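Local coordinates for protein protocadherin gamma-B3 (Homo sapiens, PDB 5K8R) that probably mediates calcium-dependent cell adhesion through its extracellular cadherin repeats and may be involved in establishing and maintaining specific neuronal connections in the brain, at residues 18-23 with 52-57; 74-79 with 87-92; 322-327 with 409-414; 354-359 with 388-393. All blocks are in the same frame, centred on the assembly; numbering follows the deposited sequence.

Contact 1 (18-23 with 52-57); sequences GNLAKD and GNLLVS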
loop_
_atom_site.group_PDB
_atom_site.type_symbol
_atom_site.label_atom_id
_atom_site.label_comp_id
_atom_site.label_asym_id
_atom_site.label_seq_id
_atom_site.Cartn_x
_atom_site.Cartn_y
_atom_site.Cartn_z
ATOM N N GLY A 18 -48.965 28.902 -39.613
ATOM C CA GLY A 18 -50.324 29.318 -39.320
ATOM C C GLY A 18 -50.862 30.253 -40.378
ATOM O O GLY A 18 -50.188 30.580 -41.358
ATOM N N ASN A 19 -52.108 30.673 -40.165
ATOM C CA ASN A 19 -52.781 31.645 -41.021
ATOM C C ASN A 19 -52.832 32.965 -40.255
ATOM O O ASN A 19 -53.848 33.324 -39.660
ATOM C CB ASN A 19 -54.183 31.158 -41.414
ATOM C CG ASN A 19 -54.180 29.746 -41.976
ATOM O OD1 ASN A 19 -53.783 29.519 -43.120
ATOM N ND2 ASN A 19 -54.635 28.791 -41.174
ATOM N N LEU A 20 -51.711 33.690 -40.278
ATOM C CA LEU A 20 -51.593 34.905 -39.474
ATOM C C LEU A 20 -52.643 35.939 -39.858
ATOM O O LEU A 20 -53.230 36.591 -38.986
ATOM C CB LEU A 20 -50.190 35.494 -39.614
ATOM C CG LEU A 20 -49.234 35.225 -38.454
ATOM C CD1 LEU A 20 -47.906 35.924 -38.688
ATOM C CD2 LEU A 20 -49.859 35.674 -37.142
ATOM N N ALA A 21 -52.895 36.103 -41.156
ATOM C CA ALA A 21 -53.880 37.085 -41.597
ATOM C C ALA A 21 -55.273 36.724 -41.100
ATOM O O ALA A 21 -55.977 37.562 -40.524
ATOM C CB ALA A 21 -53.860 37.197 -43.119
ATOM N N LYS A 22 -55.686 35.472 -41.308
ATOM C CA LYS A 22 -57.008 35.046 -40.859
ATOM C C LYS A 22 -57.134 35.133 -39.344
ATOM O O LYS A 22 -58.170 35.566 -38.823
ATOM C CB LYS A 22 -57.289 33.621 -41.335
ATOM C CG LYS A 22 -58.544 33.011 -40.733
ATOM C CD LYS A 22 -58.578 31.504 -40.918
ATOM C CE LYS A 22 -59.750 30.887 -40.172
ATOM N NZ LYS A 22 -59.759 29.402 -40.274
ATOM N N ASP A 23 -56.088 34.736 -38.620
ATOM C CA ASP A 23 -56.168 34.675 -37.165
ATOM C C ASP A 23 -56.127 36.052 -36.513
ATOM O O ASP A 23 -56.581 36.192 -35.371
ATOM C CB ASP A 23 -55.036 33.807 -36.617
ATOM C CG ASP A 23 -55.145 32.360 -37.060
ATOM O OD1 ASP A 23 -56.268 31.919 -37.380
ATOM O OD2 ASP A 23 -54.107 31.665 -37.086
ATOM N N GLY A 52 -51.238 35.578 -46.451
ATOM C CA GLY A 52 -51.047 35.875 -45.046
ATOM C C GLY A 52 -50.657 34.697 -44.184
ATOM O O GLY A 52 -50.972 34.689 -42.988
ATOM N N ASN A 53 -49.974 33.703 -44.744
ATOM C CA ASN A 53 -49.616 32.501 -44.002
ATOM C C ASN A 53 -48.212 32.629 -43.426
ATOM O O ASN A 53 -47.260 32.939 -44.149
ATOM C CB ASN A 53 -49.703 31.265 -44.898
ATOM C CG ASN A 53 -51.111 30.994 -45.382
ATOM O OD1 ASN A 53 -52.084 31.474 -44.800
ATOM N ND2 ASN A 53 -51.229 30.214 -46.451
ATOM N N LEU A 54 -48.093 32.393 -42.121
ATOM C CA LEU A 54 -46.794 32.284 -41.471
ATOM C C LEU A 54 -46.208 30.911 -41.773
ATOM O O LEU A 54 -46.834 29.883 -41.472
ATOM C CB LEU A 54 -46.930 32.498 -39.966
ATOM C CG LEU A 54 -45.626 32.621 -39.180
ATOM C CD1 LEU A 54 -44.862 33.861 -39.615
ATOM C CD2 LEU A 54 -45.901 32.652 -37.685
ATOM N N LEU A 55 -45.012 30.897 -42.365
ATOM C CA LEU A 55 -44.364 29.682 -42.838
ATOM C C LEU A 55 -42.942 29.597 -42.297
ATOM O O LEU A 55 -42.324 30.606 -41.941
ATOM C CB LEU A 55 -44.322 29.624 -44.373
ATOM C CG LEU A 55 -45.621 29.837 -45.150
ATOM C CD1 LEU A 55 -45.346 29.823 -46.645
ATOM C CD2 LEU A 55 -46.647 28.781 -44.787
ATOM N N VAL A 56 -42.427 28.367 -42.260
ATOM C CA VAL A 56 -41.053 28.124 -41.834
ATOM C C VAL A 56 -40.097 28.560 -42.935
ATOM O O VAL A 56 -40.233 28.154 -44.097
ATOM C CB VAL A 56 -40.850 26.642 -41.481
ATOM C CG1 VAL A 56 -39.385 26.359 -41.204
ATOM C CG2 VAL A 56 -41.701 26.255 -40.281
ATOM N N SER A 57 -39.113 29.381 -42.571
ATOM C CA SER A 57 -38.164 29.926 -43.533
ATOM C C SER A 57 -36.804 29.243 -43.504
ATOM O O SER A 57 -36.127 29.197 -44.535
ATOM C CB SER A 57 -37.970 31.427 -43.293
ATOM O OG SER A 57 -37.012 31.967 -44.186
HETATM O O HOH W 1 -53.833 33.913 -43.197
#

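Contact 2 (74-79 with 87-92); sequences LEFEMV and FHVTVL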
loop_
_atom_site.group_PDB
_atom_site.type_symbol
_atom_site.label_atom_id
_atom_site.label_comp_id
_atom_site.label_asym_id
_atom_site.label_seq_id
_atom_site.Cartn_x
_atom_site.Cartn_y
_atom_site.Cartn_z
ATOM N N LEU A 74 -40.340 31.421 -29.474
ATOM C CA LEU A 74 -39.752 32.404 -30.374
ATOM C C LEU A 74 -40.733 33.558 -30.526
ATOM O O LEU A 74 -41.831 33.376 -31.064
ATOM C CB LEU A 74 -39.433 31.787 -31.735
ATOM C CG LEU A 74 -38.308 30.751 -31.787
ATOM C CD1 LEU A 74 -38.193 30.159 -33.182
ATOM C CD2 LEU A 74 -36.988 31.374 -31.358
ATOM N N GLU A 75 -40.340 34.736 -30.054
ATOM C CA GLU A 75 -41.193 35.915 -30.068
ATOM C C GLU A 75 -40.704 36.884 -31.135
ATOM O O GLU A 75 -39.514 37.213 -31.181
ATOM C CB GLU A 75 -41.206 36.597 -28.698
ATOM C CG GLU A 75 -41.472 35.647 -27.542
ATOM C CD GLU A 75 -41.841 36.370 -26.262
ATOM O OE1 GLU A 75 -41.654 37.602 -26.196
ATOM O OE2 GLU A 75 -42.326 35.703 -25.324
ATOM N N PHE A 76 -41.620 37.335 -31.989
ATOM C CA PHE A 76 -41.289 38.312 -33.015
ATOM C C PHE A 76 -42.504 39.198 -33.258
ATOM O O PHE A 76 -43.571 39.002 -32.668
ATOM C CB PHE A 76 -40.814 37.628 -34.303
ATOM C CG PHE A 76 -41.797 36.644 -34.872
ATOM C CD1 PHE A 76 -42.779 37.058 -35.757
ATOM C CD2 PHE A 76 -41.732 35.304 -34.528
ATOM C CE1 PHE A 76 -43.683 36.154 -36.285
ATOM C CE2 PHE A 76 -42.633 34.395 -35.052
ATOM C CZ PHE A 76 -43.609 34.821 -35.932
ATOM N N GLU A 77 -42.333 40.180 -34.138
ATOM C CA GLU A 77 -43.367 41.161 -34.442
ATOM C C GLU A 77 -43.660 41.129 -35.934
ATOM O O GLU A 77 -42.747 41.287 -36.753
ATOM C CB GLU A 77 -42.931 42.565 -34.015
ATOM C CG GLU A 77 -42.610 42.706 -32.535
ATOM C CD GLU A 77 -43.848 42.898 -31.680
ATOM O OE1 GLU A 77 -44.945 43.077 -32.250
ATOM O OE2 GLU A 77 -43.724 42.874 -30.438
ATOM N N MET A 78 -44.927 40.919 -36.284
ATOM C CA MET A 78 -45.384 41.078 -37.657
ATOM C C MET A 78 -45.942 42.485 -37.816
ATOM O O MET A 78 -46.894 42.861 -37.121
ATOM C CB MET A 78 -46.450 40.043 -38.017
ATOM C CG MET A 78 -46.902 40.126 -39.470
ATOM S SD MET A 78 -48.547 39.454 -39.774
ATOM C CE MET A 78 -49.572 40.714 -39.023
ATOM N N VAL A 79 -45.342 43.259 -38.714
ATOM C CA VAL A 79 -45.762 44.633 -38.943
ATOM C C VAL A 79 -46.606 44.822 -40.199
ATOM O O VAL A 79 -46.300 44.285 -41.263
ATOM C CB VAL A 79 -44.551 45.585 -39.013
ATOM C CG1 VAL A 79 -43.663 45.226 -40.193
ATOM C CG2 VAL A 79 -45.019 47.030 -39.109
ATOM N N PHE A 87 -47.848 43.537 -34.473
ATOM C CA PHE A 87 -48.651 42.378 -34.089
ATOM C C PHE A 87 -47.709 41.339 -33.500
ATOM O O PHE A 87 -46.968 40.683 -34.238
ATOM C CB PHE A 87 -49.425 41.813 -35.279
ATOM C CG PHE A 87 -50.436 42.765 -35.850
ATOM C CD1 PHE A 87 -51.700 42.866 -35.294
ATOM C CD2 PHE A 87 -50.124 43.557 -36.942
ATOM C CE1 PHE A 87 -52.634 43.740 -35.816
ATOM C CE2 PHE A 87 -51.054 44.433 -37.470
ATOM C CZ PHE A 87 -52.311 44.525 -36.906
ATOM N N HIS A 88 -47.735 41.195 -32.178
ATOM C CA HIS A 88 -46.808 40.297 -31.504
ATOM C C HIS A 88 -47.217 38.848 -31.731
ATOM O O HIS A 88 -48.372 38.474 -31.506
ATOM C CB HIS A 88 -46.759 40.608 -30.008
ATOM C CG HIS A 88 -45.673 39.882 -29.278
ATOM N ND1 HIS A 88 -44.343 40.230 -29.384
ATOM C CD2 HIS A 88 -45.717 38.822 -28.436
ATOM C CE1 HIS A 88 -43.615 39.419 -28.637
ATOM N NE2 HIS A 88 -44.426 38.555 -28.051
ATOM N N VAL A 89 -46.267 38.034 -32.184
ATOM C CA VAL A 89 -46.490 36.619 -32.444
ATOM C C VAL A 89 -45.465 35.821 -31.652
ATOM O O VAL A 89 -44.274 36.156 -31.653
ATOM C CB VAL A 89 -46.394 36.289 -33.944
ATOM C CG1 VAL A 89 -46.707 34.819 -34.186
ATOM C CG2 VAL A 89 -47.328 37.178 -34.751
ATOM N N THR A 90 -45.929 34.776 -30.973
ATOM C CA THR A 90 -45.061 33.847 -30.267
ATOM C C THR A 90 -45.295 32.442 -30.804
ATOM O O THR A 90 -46.441 32.023 -30.994
ATOM C CB THR A 90 -45.306 33.886 -28.753
ATOM O OG1 THR A 90 -46.687 33.623 -28.484
ATOM C CG2 THR A 90 -44.951 35.252 -28.194
ATOM N N VAL A 91 -44.206 31.721 -31.060
ATOM C CA VAL A 91 -44.258 30.381 -31.635
ATOM C C VAL A 91 -43.515 29.444 -30.695
ATOM O O VAL A 91 -42.295 29.566 -30.522
ATOM C CB VAL A 91 -43.656 30.331 -33.045
ATOM C CG1 VAL A 91 -43.777 28.927 -33.621
ATOM C CG2 VAL A 91 -44.334 31.345 -33.952
ATOM N N LEU A 92 -44.242 28.484 -30.131
ATOM C CA LEU A 92 -43.653 27.488 -29.247
ATOM C C LEU A 92 -43.026 26.395 -30.112
ATOM O O LEU A 92 -43.664 25.874 -31.026
ATOM C CB LEU A 92 -44.713 26.891 -28.322
ATOM C CG LEU A 92 -44.244 25.776 -27.385
ATOM C CD1 LEU A 92 -43.196 26.296 -26.413
ATOM C CD2 LEU A 92 -45.423 25.172 -26.636
#

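Contact 3 (322-327 with 409-414); sequences ESQHIQ and TLHILD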
loop_
_atom_site.group_PDB
_atom_site.type_symbol
_atom_site.label_atom_id
_atom_site.label_comp_id
_atom_site.label_asym_id
_atom_site.label_seq_id
_atom_site.Cartn_x
_atom_site.Cartn_y
_atom_site.Cartn_z
ATOM N N GLU A 322 58.615 -44.373 35.187
ATOM C CA GLU A 322 59.254 -44.130 36.482
ATOM C C GLU A 322 60.519 -43.297 36.268
ATOM O O GLU A 322 61.650 -43.782 36.350
ATOM C CB GLU A 322 59.567 -45.445 37.183
ATOM C CG GLU A 322 58.361 -46.320 37.459
ATOM C CD GLU A 322 58.684 -47.472 38.392
ATOM O OE1 GLU A 322 59.841 -47.552 38.860
ATOM O OE2 GLU A 322 57.783 -48.295 38.656
ATOM N N SER A 323 60.298 -42.013 35.984
ATOM C CA SER A 323 61.376 -41.067 35.691
ATOM C C SER A 323 62.234 -41.539 34.520
ATOM O O SER A 323 63.427 -41.233 34.451
ATOM C CB SER A 323 62.247 -40.813 36.927
ATOM O OG SER A 323 61.461 -40.404 38.033
ATOM N N GLN A 324 61.625 -42.292 33.599
ATOM C CA GLN A 324 62.313 -42.836 32.428
ATOM C C GLN A 324 63.491 -43.719 32.835
ATOM O O GLN A 324 64.546 -43.715 32.197
ATOM C CB GLN A 324 62.770 -41.719 31.486
ATOM C CG GLN A 324 61.654 -40.789 31.039
ATOM C CD GLN A 324 62.146 -39.691 30.115
ATOM O OE1 GLN A 324 63.329 -39.627 29.785
ATOM N NE2 GLN A 324 61.236 -38.822 29.692
ATOM N N HIS A 325 63.308 -44.490 33.905
ATOM C CA HIS A 325 64.356 -45.333 34.462
ATOM C C HIS A 325 63.925 -46.792 34.444
ATOM O O HIS A 325 62.754 -47.108 34.675
ATOM C CB HIS A 325 64.699 -44.917 35.897
ATOM C CG HIS A 325 65.323 -43.561 36.003
ATOM N ND1 HIS A 325 65.335 -42.837 37.177
ATOM C CD2 HIS A 325 65.964 -42.799 35.085
ATOM C CE1 HIS A 325 65.951 -41.686 36.975
ATOM N NE2 HIS A 325 66.344 -41.639 35.714
ATOM N N ILE A 326 64.880 -47.677 34.161
ATOM C CA ILE A 326 64.667 -49.120 34.205
ATOM C C ILE A 326 65.876 -49.754 34.877
ATOM O O ILE A 326 67.019 -49.460 34.511
ATOM C CB ILE A 326 64.468 -49.730 32.803
ATOM C CG1 ILE A 326 63.390 -48.982 32.018
ATOM C CG2 ILE A 326 64.104 -51.203 32.914
ATOM C CD1 ILE A 326 63.319 -49.398 30.570
ATOM N N GLN A 327 65.631 -50.620 35.855
ATOM C CA GLN A 327 66.707 -51.392 36.457
ATOM C C GLN A 327 67.072 -52.561 35.551
ATOM O O GLN A 327 66.195 -53.230 34.996
ATOM C CB GLN A 327 66.303 -51.892 37.844
ATOM C CG GLN A 327 66.126 -50.777 38.866
ATOM C CD GLN A 327 65.799 -51.300 40.251
ATOM O OE1 GLN A 327 65.572 -52.494 40.440
ATOM N NE2 GLN A 327 65.777 -50.403 41.231
ATOM N N THR A 409 62.995 -41.758 25.891
ATOM C CA THR A 409 64.289 -42.347 26.206
ATOM C C THR A 409 64.208 -43.018 27.571
ATOM O O THR A 409 63.918 -42.360 28.575
ATOM C CB THR A 409 65.394 -41.290 26.193
ATOM O OG1 THR A 409 65.530 -40.755 24.870
ATOM C CG2 THR A 409 66.718 -41.899 26.625
ATOM N N LEU A 410 64.462 -44.323 27.602
ATOM C CA LEU A 410 64.429 -45.116 28.823
ATOM C C LEU A 410 65.857 -45.480 29.206
ATOM O O LEU A 410 66.559 -46.145 28.437
ATOM C CB LEU A 410 63.583 -46.372 28.629
ATOM C CG LEU A 410 62.146 -46.124 28.172
ATOM C CD1 LEU A 410 61.523 -47.409 27.657
ATOM C CD2 LEU A 410 61.318 -45.539 29.307
ATOM N N HIS A 411 66.279 -45.044 30.389
ATOM C CA HIS A 411 67.639 -45.270 30.855
ATOM C C HIS A 411 67.720 -46.565 31.653
ATOM O O HIS A 411 66.802 -46.907 32.403
ATOM C CB HIS A 411 68.112 -44.095 31.712
ATOM C CG HIS A 411 67.956 -42.764 31.045
ATOM N ND1 HIS A 411 68.891 -42.254 30.171
ATOM C CD2 HIS A 411 66.970 -41.839 31.123
ATOM C CE1 HIS A 411 68.489 -41.072 29.740
ATOM N NE2 HIS A 411 67.327 -40.797 30.301
ATOM N N ILE A 412 68.827 -47.283 31.483
ATOM C CA ILE A 412 69.068 -48.544 32.173
ATOM C C ILE A 412 69.979 -48.277 33.364
ATOM O O ILE A 412 71.048 -47.671 33.214
ATOM C CB ILE A 412 69.683 -49.589 31.227
ATOM C CG1 ILE A 412 68.826 -49.733 29.968
ATOM C CG2 ILE A 412 69.822 -50.930 31.928
ATOM C CD1 ILE A 412 67.392 -50.136 30.249
ATOM N N LEU A 413 69.558 -48.724 34.543
ATOM C CA LEU A 413 70.282 -48.490 35.782
ATOM C C LEU A 413 70.916 -49.782 36.281
ATOM O O LEU A 413 70.506 -50.886 35.913
ATOM C CB LEU A 413 69.353 -47.915 36.856
ATOM C CG LEU A 413 68.536 -46.680 36.466
ATOM C CD1 LEU A 413 67.663 -46.228 37.626
ATOM C CD2 LEU A 413 69.444 -45.551 36.003
ATOM N N ASP A 414 71.926 -49.629 37.133
ATOM C CA ASP A 414 72.620 -50.774 37.714
ATOM C C ASP A 414 71.733 -51.498 38.720
ATOM O O ASP A 414 70.976 -50.870 39.461
ATOM C CB ASP A 414 73.922 -50.331 38.386
ATOM C CG ASP A 414 74.930 -49.780 37.398
ATOM O OD1 ASP A 414 74.971 -50.272 36.249
ATOM O OD2 ASP A 414 75.684 -48.857 37.768
#

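Contact 4 (354-359 with 388-393); sequences CQLKGN and YNVTIT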
loop_
_atom_site.group_PDB
_atom_site.type_symbol
_atom_site.label_atom_id
_atom_site.label_comp_id
_atom_site.label_asym_id
_atom_site.label_seq_id
_atom_site.Cartn_x
_atom_site.Cartn_y
_atom_site.Cartn_z
ATOM N N CYS A 354 47.810 -48.802 17.977
ATOM C CA CYS A 354 49.061 -48.376 18.588
ATOM C C CYS A 354 50.081 -49.499 18.479
ATOM O O CYS A 354 49.804 -50.636 18.876
ATOM C CB CYS A 354 48.847 -47.989 20.053
ATOM S SG CYS A 354 50.358 -47.575 20.945
ATOM N N GLN A 355 51.258 -49.182 17.945
ATOM C CA GLN A 355 52.276 -50.189 17.697
ATOM C C GLN A 355 53.657 -49.624 18.007
ATOM O O GLN A 355 53.850 -48.411 18.145
ATOM C CB GLN A 355 52.208 -50.706 16.254
ATOM C CG GLN A 355 52.085 -49.618 15.205
ATOM C CD GLN A 355 51.792 -50.174 13.826
ATOM O OE1 GLN A 355 51.496 -51.359 13.673
ATOM N NE2 GLN A 355 51.872 -49.319 12.813
ATOM N N LEU A 356 54.619 -50.539 18.109
ATOM C CA LEU A 356 55.990 -50.241 18.503
ATOM C C LEU A 356 56.901 -50.404 17.292
ATOM O O LEU A 356 56.941 -51.477 16.683
ATOM C CB LEU A 356 56.428 -51.162 19.641
ATOM C CG LEU A 356 57.767 -50.894 20.329
ATOM C CD1 LEU A 356 58.171 -49.441 20.169
ATOM C CD2 LEU A 356 57.689 -51.276 21.800
ATOM N N LYS A 357 57.631 -49.343 16.953
ATOM C CA LYS A 357 58.521 -49.330 15.797
ATOM C C LYS A 357 59.952 -49.554 16.274
ATOM O O LYS A 357 60.534 -48.690 16.937
ATOM C CB LYS A 357 58.400 -48.013 15.033
ATOM C CG LYS A 357 59.274 -47.937 13.790
ATOM C CD LYS A 357 59.272 -46.539 13.193
ATOM C CE LYS A 357 59.928 -45.538 14.132
ATOM N NZ LYS A 357 59.961 -44.166 13.555
ATOM N N GLY A 358 60.510 -50.693 15.924
ATOM C CA GLY A 358 61.863 -51.004 16.288
ATOM C C GLY A 358 61.987 -52.400 16.813
ATOM O O GLY A 358 61.012 -53.089 16.991
ATOM N N ASN A 359 63.212 -52.814 17.062
ATOM C CA ASN A 359 63.454 -54.138 17.590
ATOM C C ASN A 359 64.126 -53.966 18.928
ATOM O O ASN A 359 65.306 -54.095 19.072
ATOM C CB ASN A 359 64.278 -54.980 16.627
ATOM C CG ASN A 359 63.520 -55.338 15.356
ATOM O OD1 ASN A 359 62.591 -56.141 15.360
ATOM N ND2 ASN A 359 63.937 -54.753 14.257
ATOM N N TYR A 388 67.549 -46.815 25.793
ATOM C CA TYR A 388 66.788 -47.174 24.605
ATOM C C TYR A 388 65.902 -46.005 24.203
ATOM O O TYR A 388 65.215 -45.423 25.048
ATOM C CB TYR A 388 65.925 -48.416 24.847
ATOM C CG TYR A 388 66.704 -49.685 25.102
ATOM C CD1 TYR A 388 67.034 -50.069 26.394
ATOM C CD2 TYR A 388 67.095 -50.506 24.053
ATOM C CE1 TYR A 388 67.741 -51.234 26.635
ATOM C CE2 TYR A 388 67.803 -51.672 24.283
ATOM C CZ TYR A 388 68.121 -52.031 25.577
ATOM O OH TYR A 388 68.826 -53.189 25.816
ATOM N N ASN A 389 65.918 -45.666 22.917
ATOM C CA ASN A 389 65.036 -44.640 22.364
ATOM C C ASN A 389 63.831 -45.359 21.767
ATOM O O ASN A 389 63.838 -45.770 20.607
ATOM C CB ASN A 389 65.768 -43.788 21.333
ATOM C CG ASN A 389 66.834 -42.910 21.959
ATOM O OD1 ASN A 389 66.618 -42.303 23.007
ATOM N ND2 ASN A 389 67.995 -42.842 21.319
ATOM N N VAL A 390 62.788 -45.512 22.577
ATOM C CA VAL A 390 61.600 -46.265 22.190
ATOM C C VAL A 390 60.620 -45.322 21.503
ATOM O O VAL A 390 60.180 -44.330 22.094
ATOM C CB VAL A 390 60.954 -46.940 23.409
ATOM C CG1 VAL A 390 59.650 -47.609 23.013
ATOM C CG2 VAL A 390 61.911 -47.951 24.020
ATOM N N THR A 391 60.274 -45.635 20.258
ATOM C CA THR A 391 59.344 -44.838 19.467
ATOM C C THR A 391 58.009 -45.568 19.387
ATOM O O THR A 391 57.942 -46.697 18.891
ATOM C CB THR A 391 59.892 -44.577 18.064
ATOM O OG1 THR A 391 61.077 -43.777 18.151
ATOM C CG2 THR A 391 58.858 -43.851 17.217
ATOM N N ILE A 392 56.954 -44.920 19.875
ATOM C CA ILE A 392 55.600 -45.458 19.831
ATOM C C ILE A 392 54.836 -44.734 18.732
ATOM O O ILE A 392 54.893 -43.500 18.635
ATOM C CB ILE A 392 54.894 -45.300 21.188
ATOM C CG1 ILE A 392 55.712 -45.965 22.297
ATOM C CG2 ILE A 392 53.495 -45.889 21.132
ATOM C CD1 ILE A 392 55.897 -47.455 22.111
ATOM N N THR A 393 54.127 -45.495 17.899
ATOM C CA THR A 393 53.366 -44.932 16.793
ATOM C C THR A 393 51.889 -45.256 16.961
ATOM O O THR A 393 51.530 -46.341 17.430
ATOM C CB THR A 393 53.863 -45.462 15.441
ATOM O OG1 THR A 393 53.783 -46.892 15.425
ATOM C CG2 THR A 393 55.303 -45.037 15.198
#

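Contact 1 (18-23 with 52-57)
Gly-52 meets Ala-21 in the first cadherin repeat, where strand 16-19 pairs antiparallel with strand 53-56 and then turns into the short helix 20-23. The positive phi of Gly-52 suits glycine, and its CA lies 3.7 Å from Ala-21 CB; a side chain here would collide with that methyl, and the small alanine fits the same tight approach. Gly-52 O receives the N-H of Ala-21 in its carbonyl plane, on a lone pair, at 3.0 Å and 164°. This N-H belongs to the first turn of the helix, where no carbonyl of a preceding turn exists to take it. A water accepts from Lys-22 N and reaches Gly-52 O only weakly. Asn-53 comes next: its CA makes a C-H...O contact of 3.3 Å with Gly-18 O, and its polar side chain runs beside that of Asn-19, the N-cap residue, on the partly exposed face. Leu-54 faces the opposite way, into the core. Its O accepts from Gly-18 N at 3.0 Å, while the return bond from its own N to Gly-18 O is weak. With CG swung away from the backbone N (chi1 -171°), Leu-54 meets Leu-20, whose CD1 rests 3.8 Å from Leu-54 CB.

Contact 2 (74-79 with 87-92)
Leu-74, Phe-76 and Met-78 pair with Val-91, Val-89 and Phe-87 in an antiparallel hairpin ladder of the first cadherin repeat, two backbone bonds to each pair, that from Phe-87 N to Met-78 O being weak. On the inner face Phe-76 carries its ring across to the partner strand, since chi1 of 57° sets CG between the backbone N and carbonyl carbon. Val-89 CB lies over the ring face, 4.0 Å from the Phe-76 centroid, a CH-pi contact, and Val-91 CG2 meets the ring edge 3.7 Å from Phe-76 CE2. The flexible Met-78 bends so that CE reaches Phe-87 CD2 at 3.6 Å. The other face is polar. His-88 ND1 donates to Glu-77 OE2 at 2.9 Å, approaching from above the carboxylate plane, 68° out of it, while the far side of the imidazole packs on Glu-75, with His-88 CE1 3.7 Å from Glu-75 CB. Glu-75 CG lies alongside Thr-90 CG2. A leucine in place of His-88 would probably leave the buried Glu-77 carboxylate without this donor, beside the second subunit, whose Lys-340 packs on Glu-77. With carboxylates near both its nitrogens, the imidazole is likely to be biased toward its protonated form.

Contact 3 (322-327 with 409-414)
Ile-326 and Ile-412 both turn CG1 beside the backbone N, but their chains then part: Ile-326 stays extended (chi2 171°) and carries CD1 to within 3.6 Å of Leu-410 CB, whereas Ile-412 bends (chi2 -58°) and brings its CD1 back to Ile-326 CB at 3.9 Å. Branched aliphatic residues suit this buried face, where they interlock across two parallel strands of the fourth cadherin repeat. The backbone ladder staggers as parallel strands do. His-411 N donates to Gln-324 O at 2.8 Å in an almost straight line, Ile-326 N reaches His-411 O, and Leu-413 N closes on Ile-326 O. Gln-324 O also lies near the imidazole plane at its edge, 3.2 Å from His-411 CD2. On the outward face His-325 CB takes the methyl Leu-413 CD1 at 3.7 Å, so the leucine shields the base of a side chain whose ring remains near the surface. Gln-324 lays its CB 3.2 Å from Thr-409 O, with CG following beside the same carbonyl; a glycine here, without them, would probably uncover that part of the Thr-409 backbone. Strand 325-327 is an outermost strand of its sheet within the chain, and 403-413 lies between it and 387-396. Val-336 of strand 335-342 packs on Ile-326 and Leu-410 from the facing sheet, and Leu-380, which with Glu-328 binds a sodium ion, packs on Ile-326 and Ile-412.

Contact 4 (354-359 with 388-393)
The antiparallel pairing of Gln-355 with Thr-393 joins an outermost strand, 352-357, to strand 387-396 in the mixed sheet of the fourth cadherin repeat. Gln-355 O is held twice by the same threonine. Thr-393 N donates to it at 2.9 Å, nearly along the C=O axis, and Thr-393 OG1 adds a second bond of 3.1 Å from above the carbonyl plane. That hydroxyl can turn back onto the ladder because chi1 of 57° sets OG1 between its own backbone N and carbonyl carbon. In the other direction Gln-355 N donates to Thr-393 O at 170°. Farther along, the bond from Lys-357 N to Thr-391 O is longer, at 3.3 Å. Threonine and lysine suit this outer face: Lys-357 lies alongside Thr-391, its CE 3.7 Å from Thr-391 CG2, using its aliphatic stem while the amine stays at the surface. Thr-391 OG1 is bonded instead to Thr-407 OG1. The inward face is apolar. Leu-356 CD1 touches both Val-390 CG1, at 3.7 Å, and Ile-392 CD1, at 3.6 Å, and the compact thiol Cys-354 SG rests on Ile-392 CG2 at 3.6 Å. Over this face lie strands 362-366 and 371-376 of the facing sheet, with Ile-364 touching Cys-354, Leu-356 and Ile-392, while along its other edge strand 387-396 pairs with 403-413.

How the contacts relate
The four contacts lie at the two ends of an elongated chain, contacts 1 and 2 in the first cadherin repeat and contacts 3 and 4 in the fourth, with the centres of 1 and 3 about 158 Å apart. Contact 1 is the most buried; all have an inward apolar side, but contacts 2, 3 and 4 expose more of their outer, largely polar side. Contacts 1 and 2 belong to facing sheets and meet in the core, where Leu-54 touches Phe-76 and Leu-20 touches Met-78. Contacts 3 and 4 instead share one sheet, joined through Leu-410 and Tyr-388. Only contact 3 is a parallel pairing, and only contact 2 has a cross-strand histidine-carboxylate bond.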